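Local atomic coordinates of suppressor of fused family protein (Neisseria gonorrhoeae, PDB entry 3K5J), a protein that is of unknown function but resembles the N-terminal domain of human Suppressor of fused and may, by analogy, bind other proteins. Residues Q42-P45 with P51-Y54; F114-I119 with T146-L151; M2-T7 with I59-G64. One frame throughout, in Å; residues are numbered along the deposited sequence. Where two conformers were deposited one is given.

Interaction 1: Q42-P45 with P51-Y54; sequences QVIP and PWVY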
loop_
_atom_site.group_PDB
_atom_site.type_symbol
_atom_site.label_atom_id
_atom_site.label_comp_id
_atom_site.label_asym_id
_atom_site.label_seq_id
_atom_site.Cartn_x
_atom_site.Cartn_y
_atom_site.Cartn_z
ATOM N N GLN A 42 2.962 -3.590 -10.940
ATOM C CA GLN A 42 2.321 -2.339 -11.324
ATOM C C GLN A 42 1.148 -2.659 -12.253
ATOM O O GLN A 42 1.360 -3.186 -13.369
ATOM C CB GLN A 42 3.325 -1.471 -12.052
ATOM C CG GLN A 42 2.821 -0.156 -12.579
ATOM C CD GLN A 42 3.749 0.414 -13.613
ATOM O OE1 GLN A 42 4.033 -0.257 -14.624
ATOM N NE2 GLN A 42 4.189 1.649 -13.415
ATOM N N VAL A 43 -0.061 -2.347 -11.802
ATOM C CA VAL A 43 -1.259 -2.503 -12.591
ATOM C C VAL A 43 -1.440 -1.169 -13.353
ATOM O O VAL A 43 -1.606 -0.112 -12.731
ATOM C CB VAL A 43 -2.495 -2.835 -11.746
ATOM C CG1 VAL A 43 -3.700 -3.128 -12.641
ATOM C CG2 VAL A 43 -2.213 -4.008 -10.769
ATOM N N ILE A 44 -1.363 -1.249 -14.664
ATOM C CA ILE A 44 -1.321 -0.083 -15.527
ATOM C C ILE A 44 -2.734 0.313 -15.930
ATOM O O ILE A 44 -3.521 -0.532 -16.367
ATOM C CB ILE A 44 -0.486 -0.423 -16.777
ATOM C CG1 ILE A 44 0.957 -0.724 -16.372
ATOM C CG2 ILE A 44 -0.493 0.722 -17.806
ATOM C CD1 ILE A 44 1.739 -1.567 -17.411
ATOM N N PRO A 45 -3.067 1.615 -15.797
ATOM C CA PRO A 45 -4.401 2.058 -16.186
ATOM C C PRO A 45 -4.630 1.878 -17.696
ATOM O O PRO A 45 -3.697 2.056 -18.497
ATOM C CB PRO A 45 -4.416 3.542 -15.778
ATOM C CG PRO A 45 -3.017 3.955 -15.690
ATOM C CD PRO A 45 -2.258 2.715 -15.280
ATOM N N PRO A 51 -6.390 5.043 -11.895
ATOM C CA PRO A 51 -5.106 5.162 -11.233
ATOM C C PRO A 51 -4.164 4.011 -11.535
ATOM O O PRO A 51 -4.527 3.086 -12.241
ATOM C CB PRO A 51 -5.489 5.147 -9.758
ATOM C CG PRO A 51 -6.659 4.215 -9.706
ATOM C CD PRO A 51 -7.422 4.509 -11.000
ATOM N N TRP A 52 -2.961 4.132 -11.000
ATOM C CA TRP A 52 -1.918 3.133 -11.074
ATOM C C TRP A 52 -1.900 2.412 -9.723
ATOM O O TRP A 52 -2.017 3.054 -8.688
ATOM C CB TRP A 52 -0.597 3.823 -11.284
ATOM C CG TRP A 52 -0.569 4.658 -12.543
ATOM C CD1 TRP A 52 -1.212 5.847 -12.782
ATOM C CD2 TRP A 52 0.117 4.328 -13.727
ATOM N NE1 TRP A 52 -0.972 6.275 -14.066
ATOM C CE2 TRP A 52 -0.143 5.357 -14.668
ATOM C CE3 TRP A 52 0.931 3.278 -14.087
ATOM C CZ2 TRP A 52 0.375 5.328 -15.963
ATOM C CZ3 TRP A 52 1.462 3.253 -15.344
ATOM C CH2 TRP A 52 1.187 4.285 -16.271
ATOM N N VAL A 53 -1.770 1.099 -9.733
ATOM C CA VAL A 53 -1.705 0.349 -8.509
ATOM C C VAL A 53 -0.374 -0.382 -8.413
ATOM O O VAL A 53 0.021 -1.096 -9.322
ATOM C CB VAL A 53 -2.864 -0.667 -8.348
ATOM C CG1 VAL A 53 -2.837 -1.332 -6.964
ATOM C CG2 VAL A 53 -4.210 0.013 -8.618
ATOM N N TYR A 54 0.316 -0.208 -7.280
ATOM C CA TYR A 54 1.596 -0.844 -6.997
ATOM C C TYR A 54 1.439 -1.810 -5.831
ATOM O O TYR A 54 0.986 -1.394 -4.755
ATOM C CB TYR A 54 2.656 0.191 -6.658
ATOM C CG TYR A 54 3.081 1.130 -7.799
ATOM C CD1 TYR A 54 2.268 2.175 -8.204
ATOM C CD2 TYR A 54 4.230 0.863 -8.527
ATOM C CE1 TYR A 54 2.633 2.988 -9.262
ATOM C CE2 TYR A 54 4.612 1.682 -9.581
ATOM C CZ TYR A 54 3.805 2.753 -9.938
ATOM O OH TYR A 54 4.196 3.546 -11.011
HETATM O O HOH W 1 -4.445 0.482 -13.041
#
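V43 and V53 face each other as an antiparallel hydrogen-bonded pair near the turn end of the hairpin of strands 39-43 and 52-57, and each satisfies the other's backbone. V43 N donates to V53 O at 2.8 Å; the return bond, V53 N to V43 O, is longer at 3.2 Å. V43 O is also reached, weakly, by a water that gives a firmer bond of 2.7 Å to P51 O, bridging the two segments just beyond the last direct pair.

Q42 and Y54, the neighbouring non-hydrogen-bonded pair, put their side chains on the other face from the two valines. With CG anti to the backbone N (chi1 177°), the extended Q42 chain runs alongside the tyrosine, CG over the ring face, and NE2 donates to Y54 OH at 3.1 Å, the hydroxyl lying close to the amide plane. Both polar ends have second partners: NE2 bonds E74 OE2, and Y54 OH is bonded to T75 N.

Towards the turn, P45 lies across W52, its CD over the centre of the six-membered ring, 3.3 Å from the centroid, a close CH-pi contact. The Q42 amide comes obliquely to the same indole.

With E74 and T75 sharing in it, the Q42–Y54 bond joins a small polar network tying the Q42/Y54 face to the loop before helix 77-91, while water and proline–tryptophan packing take over towards the turn.

Interaction 2: F114-I119 with T146-L151; sequences FRHFLI and TERLFL. With SO4 (sulfate ion), chain E; SO4 (sulfate ion), chain D.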
loop_
_atom_site.group_PDB
_atom_site.type_symbol
_atom_site.label_atom_id
_atom_site.label_comp_id
_atom_site.label_asym_id
_atom_site.label_seq_id
_atom_site.Cartn_x
_atom_site.Cartn_y
_atom_site.Cartn_z
ATOM N N PHE A 114 1.742 14.321 2.693
ATOM C CA PHE A 114 1.366 13.131 3.478
ATOM C C PHE A 114 2.574 12.193 3.555
ATOM O O PHE A 114 3.112 11.798 2.510
ATOM C CB PHE A 114 0.141 12.437 2.902
ATOM C CG PHE A 114 -0.988 13.356 2.535
ATOM C CD1 PHE A 114 -1.210 14.572 3.200
ATOM C CD2 PHE A 114 -1.874 12.999 1.556
ATOM C CE1 PHE A 114 -2.248 15.409 2.807
ATOM C CE2 PHE A 114 -2.937 13.831 1.208
ATOM C CZ PHE A 114 -3.099 15.040 1.839
ATOM N N ARG A 115 2.988 11.873 4.777
ATOM C CA ARG A 115 4.196 11.094 5.052
ATOM C C ARG A 115 3.908 9.785 5.771
ATOM O O ARG A 115 4.843 9.116 6.207
ATOM C CB ARG A 115 5.112 11.910 5.974
ATOM C CG ARG A 115 5.438 13.297 5.481
ATOM C CD ARG A 115 6.197 14.085 6.585
ATOM N NE ARG A 115 7.560 13.590 6.759
ATOM C CZ ARG A 115 8.591 13.938 6.001
ATOM N NH1 ARG A 115 8.482 14.870 5.068
ATOM N NH2 ARG A 115 9.755 13.411 6.255
ATOM N N HIS A 116 2.632 9.432 5.917
ATOM C CA HIS A 116 2.223 8.205 6.580
ATOM C C HIS A 116 1.165 7.488 5.769
ATOM O O HIS A 116 0.329 8.125 5.146
ATOM C CB HIS A 116 1.627 8.485 7.973
ATOM C CG HIS A 116 2.552 9.183 8.908
ATOM N ND1 HIS A 116 2.683 10.552 8.886
ATOM C CD2 HIS A 116 3.376 8.720 9.889
ATOM C CE1 HIS A 116 3.554 10.905 9.822
ATOM N NE2 HIS A 116 3.987 9.819 10.445
ATOM N N PHE A 117 1.136 6.173 5.923
ATOM C CA PHE A 117 0.014 5.343 5.491
ATOM C C PHE A 117 -0.681 4.763 6.709
ATOM O O PHE A 117 -0.045 4.485 7.695
ATOM C CB PHE A 117 0.502 4.141 4.666
ATOM C CG PHE A 117 1.228 4.479 3.372
ATOM C CD1 PHE A 117 0.600 5.195 2.346
ATOM C CD2 PHE A 117 2.488 3.954 3.121
ATOM C CE1 PHE A 117 1.228 5.420 1.150
ATOM C CE2 PHE A 117 3.124 4.192 1.930
ATOM C CZ PHE A 117 2.494 4.929 0.941
ATOM N N LEU A 118 -1.973 4.571 6.577
ATOM C CA LEU A 118 -2.764 3.736 7.473
ATOM C C LEU A 118 -3.044 2.400 6.795
ATOM O O LEU A 118 -3.594 2.368 5.695
ATOM C CB LEU A 118 -4.092 4.377 7.808
ATOM C CG LEU A 118 -5.082 3.600 8.706
ATOM C CD1 LEU A 118 -4.459 3.279 10.081
ATOM C CD2 LEU A 118 -6.463 4.283 8.807
ATOM N N ILE A 119 -2.598 1.316 7.418
ATOM C CA ILE A 119 -2.782 -0.052 6.860
ATOM C C ILE A 119 -4.267 -0.381 7.016
ATOM O O ILE A 119 -4.789 -0.441 8.137
ATOM C CB ILE A 119 -1.883 -1.098 7.535
ATOM C CG1 ILE A 119 -0.398 -0.732 7.339
ATOM C CG2 ILE A 119 -2.210 -2.469 6.959
ATOM C CD1 ILE A 119 0.595 -1.573 8.074
ATOM N N THR A 146 -1.720 15.667 10.456
ATOM C CA THR A 146 -2.602 15.875 11.589
ATOM C C THR A 146 -3.509 14.675 11.882
ATOM O O THR A 146 -3.796 14.398 13.044
ATOM C CB THR A 146 -3.355 17.186 11.482
ATOM O OG1 THR A 146 -4.172 17.272 10.299
ATOM C CG2 THR A 146 -2.387 18.341 11.492
ATOM N N GLU A 147 -3.917 13.945 10.844
ATOM C CA GLU A 147 -4.579 12.658 11.038
ATOM C C GLU A 147 -3.702 11.651 11.765
ATOM O O GLU A 147 -4.198 10.920 12.628
ATOM C CB GLU A 147 -5.113 12.107 9.702
ATOM C CG GLU A 147 -6.279 12.913 9.141
ATOM C CD GLU A 147 -6.595 12.645 7.696
ATOM O OE1 GLU A 147 -5.825 11.909 7.035
ATOM O OE2 GLU A 147 -7.635 13.188 7.227
ATOM N N ARG A 148 -2.433 11.579 11.418
ATOM C CA ARG A 148 -1.509 10.694 12.113
ATOM C C ARG A 148 -1.462 11.046 13.592
ATOM O O ARG A 148 -1.527 10.176 14.465
ATOM C CB ARG A 148 -0.112 10.776 11.505
ATOM C CG ARG A 148 1.014 10.219 12.370
ATOM C CD ARG A 148 0.872 8.724 12.613
ATOM N NE ARG A 148 1.940 8.269 13.500
ATOM C CZ ARG A 148 1.780 8.037 14.793
ATOM N NH1 ARG A 148 0.585 8.198 15.334
ATOM N NH2 ARG A 148 2.818 7.641 15.538
ATOM N N LEU A 149 -1.323 12.341 13.866
ATOM C CA LEU A 149 -1.266 12.790 15.275
ATOM C C LEU A 149 -2.540 12.428 16.033
ATOM O O LEU A 149 -2.486 11.981 17.213
ATOM C CB LEU A 149 -0.980 14.296 15.346
ATOM C CG LEU A 149 -0.931 14.841 16.782
ATOM C CD1 LEU A 149 0.223 14.229 17.546
ATOM C CD2 LEU A 149 -0.832 16.361 16.722
ATOM N N PHE A 150 -3.688 12.620 15.408
ATOM C CA PHE A 150 -4.971 12.257 15.949
ATOM C C PHE A 150 -4.977 10.826 16.457
ATOM O O PHE A 150 -5.570 10.565 17.465
ATOM C CB PHE A 150 -6.052 12.520 14.873
ATOM C CG PHE A 150 -7.444 12.122 15.225
ATOM C CD1 PHE A 150 -7.915 10.892 14.888
ATOM C CD2 PHE A 150 -8.327 13.027 15.775
ATOM C CE1 PHE A 150 -9.194 10.524 15.161
ATOM C CE2 PHE A 150 -9.601 12.649 16.044
ATOM C CZ PHE A 150 -10.027 11.402 15.720
ATOM N N LEU A 151 -4.292 9.915 15.787
ATOM C CA LEU A 151 -4.305 8.498 16.153
ATOM C C LEU A 151 -3.555 8.181 17.437
ATOM O O LEU A 151 -3.701 7.093 18.002
ATOM C CB LEU A 151 -3.802 7.642 14.983
ATOM C CG LEU A 151 -4.760 7.524 13.795
ATOM C CD1 LEU A 151 -4.076 6.851 12.615
ATOM C CD2 LEU A 151 -6.027 6.747 14.205
HETATM S S SO4 E . 5.844 7.660 13.805
HETATM O O1 SO4 E . 6.021 8.980 14.438
HETATM O O2 SO4 E . 5.478 6.774 14.897
HETATM O O3 SO4 E . 4.734 7.779 12.806
HETATM O O4 SO4 E . 7.135 7.213 13.249
HETATM S S SO4 D . -2.567 19.008 7.539
HETATM O O1 SO4 D . -2.489 20.169 8.391
HETATM O O2 SO4 D . -2.413 17.819 8.296
HETATM O O3 SO4 D . -3.938 19.061 6.967
HETATM O O4 SO4 D . -1.594 19.090 6.423
#
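R148 lays its aliphatic stem across the imidazole of H116, joining the helix 145-150 to the strand 116-120; the arginine was modelled in two conformers, and this path is that of one of them. Starting at the root, CB lies 3.8 Å from H116 ND1. CG, placed anti to the backbone N (chi1 163°), stands over the centre of the ring, 3.6 Å from its centroid and 10° off the normal, a well-centred CH-pi contact. The chain then bends at chi2, and CD passes on towards H116 CD2 at 3.7 Å. Beyond it the guanidinium stands almost perpendicular to the imidazole, 87° between planes, with CD2 of the histidine near its edge.

The tip is given to a sulfate, probably from the crystallisation liquor. NE donates to sulfate O3 at 2.9 Å, close to straight, and NH2 donates to O2 at 2.9 Å. NH1 turns to N152 OD1 instead, which helps fix the rotation of the group. H116 NE2 adds a weak bond to the same O3, 3.2 Å long and poorly angled, and N103 ND2 also binds this ion. Anion and arginine together thus cover one edge and one face of the histidine.

Further along, L118 CD1 meets L151 CD1 at 4.4 Å, a looser apolar touch.

Strand 116-120 lies between strands 101-103 and 135-143, and the helix packs against this part of the sheet: H116 and L118 also touch I143, R148 and L151 reach T101, and helix 156-166 also packs here, E160 meeting L118 and L159 meeting L151.

Interaction 3: M2-T7 with I59-G64; sequences MDYNQT and IGQFLG. With SO4 (sulfate ion), chain B.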
loop_
_atom_site.group_PDB
_atom_site.type_symbol
_atom_site.label_atom_id
_atom_site.label_comp_id
_atom_site.label_asym_id
_atom_site.label_seq_id
_atom_site.Cartn_x
_atom_site.Cartn_y
_atom_site.Cartn_z
HETATM N N MSE A 2 9.892 -17.566 -6.958
HETATM C CA MSE A 2 9.180 -17.390 -8.222
HETATM C C MSE A 2 7.775 -17.930 -8.217
HETATM O O MSE A 2 6.880 -17.299 -8.777
HETATM C CB MSE A 2 9.978 -17.966 -9.392
HETATM C CG MSE A 2 11.371 -17.353 -9.678
HETATM SE SE MSE A 2 12.104 -17.929 -11.315
HETATM C CE MSE A 2 12.332 -19.812 -10.923
ATOM N N ASP A 3 7.583 -19.128 -7.677
ATOM C CA ASP A 3 6.246 -19.716 -7.653
ATOM C C ASP A 3 5.287 -18.821 -6.855
ATOM O O ASP A 3 4.179 -18.564 -7.270
ATOM C CB ASP A 3 6.232 -21.129 -7.052
ATOM C CG ASP A 3 6.747 -22.214 -8.010
ATOM O OD1 ASP A 3 6.574 -22.052 -9.224
ATOM O OD2 ASP A 3 7.312 -23.200 -7.482
ATOM N N TYR A 4 5.736 -18.347 -5.695
ATOM C CA TYR A 4 4.883 -17.495 -4.868
ATOM C C TYR A 4 4.562 -16.201 -5.633
ATOM O O TYR A 4 3.432 -15.747 -5.665
ATOM C CB TYR A 4 5.564 -17.172 -3.515
ATOM C CG TYR A 4 4.733 -16.189 -2.730
ATOM C CD1 TYR A 4 3.642 -16.607 -2.001
ATOM C CD2 TYR A 4 5.005 -14.830 -2.744
ATOM C CE1 TYR A 4 2.825 -15.726 -1.355
ATOM C CE2 TYR A 4 4.187 -13.935 -2.079
ATOM C CZ TYR A 4 3.123 -14.366 -1.370
ATOM O OH TYR A 4 2.304 -13.497 -0.689
ATOM N N ASN A 5 5.557 -15.584 -6.252
ATOM C CA ASN A 5 5.321 -14.353 -6.978
ATOM C C ASN A 5 4.308 -14.545 -8.109
ATOM O O ASN A 5 3.479 -13.653 -8.391
ATOM C CB ASN A 5 6.633 -13.806 -7.537
ATOM C CG ASN A 5 7.600 -13.329 -6.461
ATOM O OD1 ASN A 5 7.154 -12.950 -5.356
ATOM N ND2 ASN A 5 8.881 -13.388 -6.754
ATOM N N GLN A 6 4.384 -15.702 -8.768
ATOM C CA GLN A 6 3.443 -16.005 -9.835
ATOM C C GLN A 6 2.029 -16.184 -9.255
ATOM O O GLN A 6 1.045 -15.802 -9.928
ATOM C CB GLN A 6 3.901 -17.196 -10.671
ATOM C CG GLN A 6 2.936 -17.548 -11.815
ATOM C CD GLN A 6 2.794 -16.451 -12.819
ATOM O OE1 GLN A 6 3.781 -15.875 -13.273
ATOM N NE2 GLN A 6 1.559 -16.160 -13.210
ATOM N N THR A 7 1.891 -16.768 -8.057
ATOM C CA THR A 7 0.563 -16.809 -7.410
ATOM C C THR A 7 0.007 -15.403 -7.180
ATOM O O THR A 7 -1.163 -15.160 -7.459
ATOM C CB THR A 7 0.492 -17.659 -6.128
ATOM O OG1 THR A 7 1.074 -16.983 -5.004
ATOM C CG2 THR A 7 1.079 -19.083 -6.375
ATOM N N ILE A 59 6.353 -10.410 0.888
ATOM C CA ILE A 59 6.164 -10.168 2.323
ATOM C C ILE A 59 5.204 -11.200 2.889
ATOM O O ILE A 59 5.337 -11.638 4.025
ATOM C CB ILE A 59 5.648 -8.695 2.588
ATOM C CG1 ILE A 59 6.678 -7.651 2.109
ATOM C CG2 ILE A 59 5.230 -8.541 4.059
ATOM C CD1 ILE A 59 6.196 -6.242 2.023
ATOM N N GLY A 60 4.250 -11.630 2.063
ATOM C CA GLY A 60 3.197 -12.521 2.553
ATOM C C GLY A 60 3.668 -13.909 2.942
ATOM O O GLY A 60 3.035 -14.557 3.760
ATOM N N GLN A 61 4.817 -14.328 2.449
ATOM C CA GLN A 61 5.356 -15.624 2.841
ATOM C C GLN A 61 5.770 -15.657 4.320
ATOM O O GLN A 61 5.834 -16.741 4.900
ATOM C CB GLN A 61 6.518 -16.024 1.931
ATOM C CG GLN A 61 6.149 -16.224 0.489
ATOM C CD GLN A 61 7.217 -16.983 -0.274
ATOM O OE1 GLN A 61 8.296 -16.450 -0.603
ATOM N NE2 GLN A 61 6.934 -18.295 -0.529
ATOM N N PHE A 62 6.074 -14.504 4.905
ATOM C CA PHE A 62 6.461 -14.428 6.311
ATOM C C PHE A 62 5.398 -13.768 7.174
ATOM O O PHE A 62 5.211 -14.164 8.308
ATOM C CB PHE A 62 7.802 -13.690 6.425
ATOM C CG PHE A 62 8.922 -14.388 5.691
ATOM C CD1 PHE A 62 9.666 -15.378 6.326
ATOM C CD2 PHE A 62 9.203 -14.098 4.333
ATOM C CE1 PHE A 62 10.684 -16.042 5.650
ATOM C CE2 PHE A 62 10.209 -14.794 3.637
ATOM C CZ PHE A 62 10.954 -15.755 4.321
ATOM N N LEU A 63 4.684 -12.764 6.631
ATOM C CA LEU A 63 3.760 -11.930 7.400
ATOM C C LEU A 63 2.287 -12.335 7.234
ATOM O O LEU A 63 1.440 -11.988 8.070
ATOM C CB LEU A 63 3.938 -10.468 6.946
ATOM C CG LEU A 63 3.465 -9.354 7.820
ATOM C CD1 LEU A 63 4.314 -9.357 9.085
ATOM C CD2 LEU A 63 3.541 -7.999 7.102
ATOM N N GLY A 64 1.968 -13.001 6.124
ATOM C CA GLY A 64 0.593 -13.353 5.822
ATOM C C GLY A 64 -0.224 -12.299 5.049
ATOM O O GLY A 64 -1.417 -12.475 4.787
HETATM S S SO4 B . 8.359 -20.290 -3.426
HETATM O O1 SO4 B . 8.087 -19.228 -4.389
HETATM O O2 SO4 B . 8.862 -19.745 -2.171
HETATM O O3 SO4 B . 7.115 -21.035 -3.214
HETATM O O4 SO4 B . 9.365 -21.218 -3.970
#
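A sulfate site at the start of the N-terminal helix 2-15 marks this junction with the short helix 60-63, and Y4 and Q61 supply the contact beside it. Y4 N donates to sulfate O1 at 2.8 Å, as backbone amides in the first turn of a helix commonly do for an anion; G1 N also binds the ion. From the other helix Q61 NE2 donates to O2 at 2.9 Å, almost straight. The ion, probably from the crystallisation liquor, therefore bridges the two segments.

Next to it the side chains of Y4 and Q61 run antiparallel to each other, Q61 heading back towards the start of the Y4 side chain. Q61 CG lies over the centre of the tyrosine ring, 3.5 Å from the centroid and 12° off the normal, and the amide is stacked nearly parallel to the ring plane (14°). Because the glutamine is extended beyond CG (chi2 -164°), its NE2 passes the root of the ring, 3.5 Å from Y4 CB, and arrives at the sulfate.

At the far end of the ring, Y4 OH comes to 3.5 Å from G60 CA. The hydroxyl's polar partner is E66 OE2, an oxygen that also accepts from G60 N.

No direct hydrogen bond links the two segments: stacking brings them together, while a shared carboxylate at one end of the tyrosine and a shared anion at the other carry the polar links. The helix dipole would probably favour the bound sulfate.

In the fold
Interactions 1 and 2 reach the same mixed sheet from opposite sides of the chain's centre, about 23 Å apart between centres, whereas interaction 3 joins two helices at the periphery. Interaction 1 is nested in the loop that interaction 3 closes, and strand 52-57 leads into helix 60-63. Half the touching residues of 42-45 and 51-54 are buried, and that contact alone has direct hydrogen bonds across its segments. The other two bury less surface and share another chemistry: an aliphatic carbon over a ring, beside a sulfate bound from both segments, weakly on the strand side in interaction 2. Interaction 2 adds a leucine pair; in interaction 3 a glutamate outside the segments accepts from both.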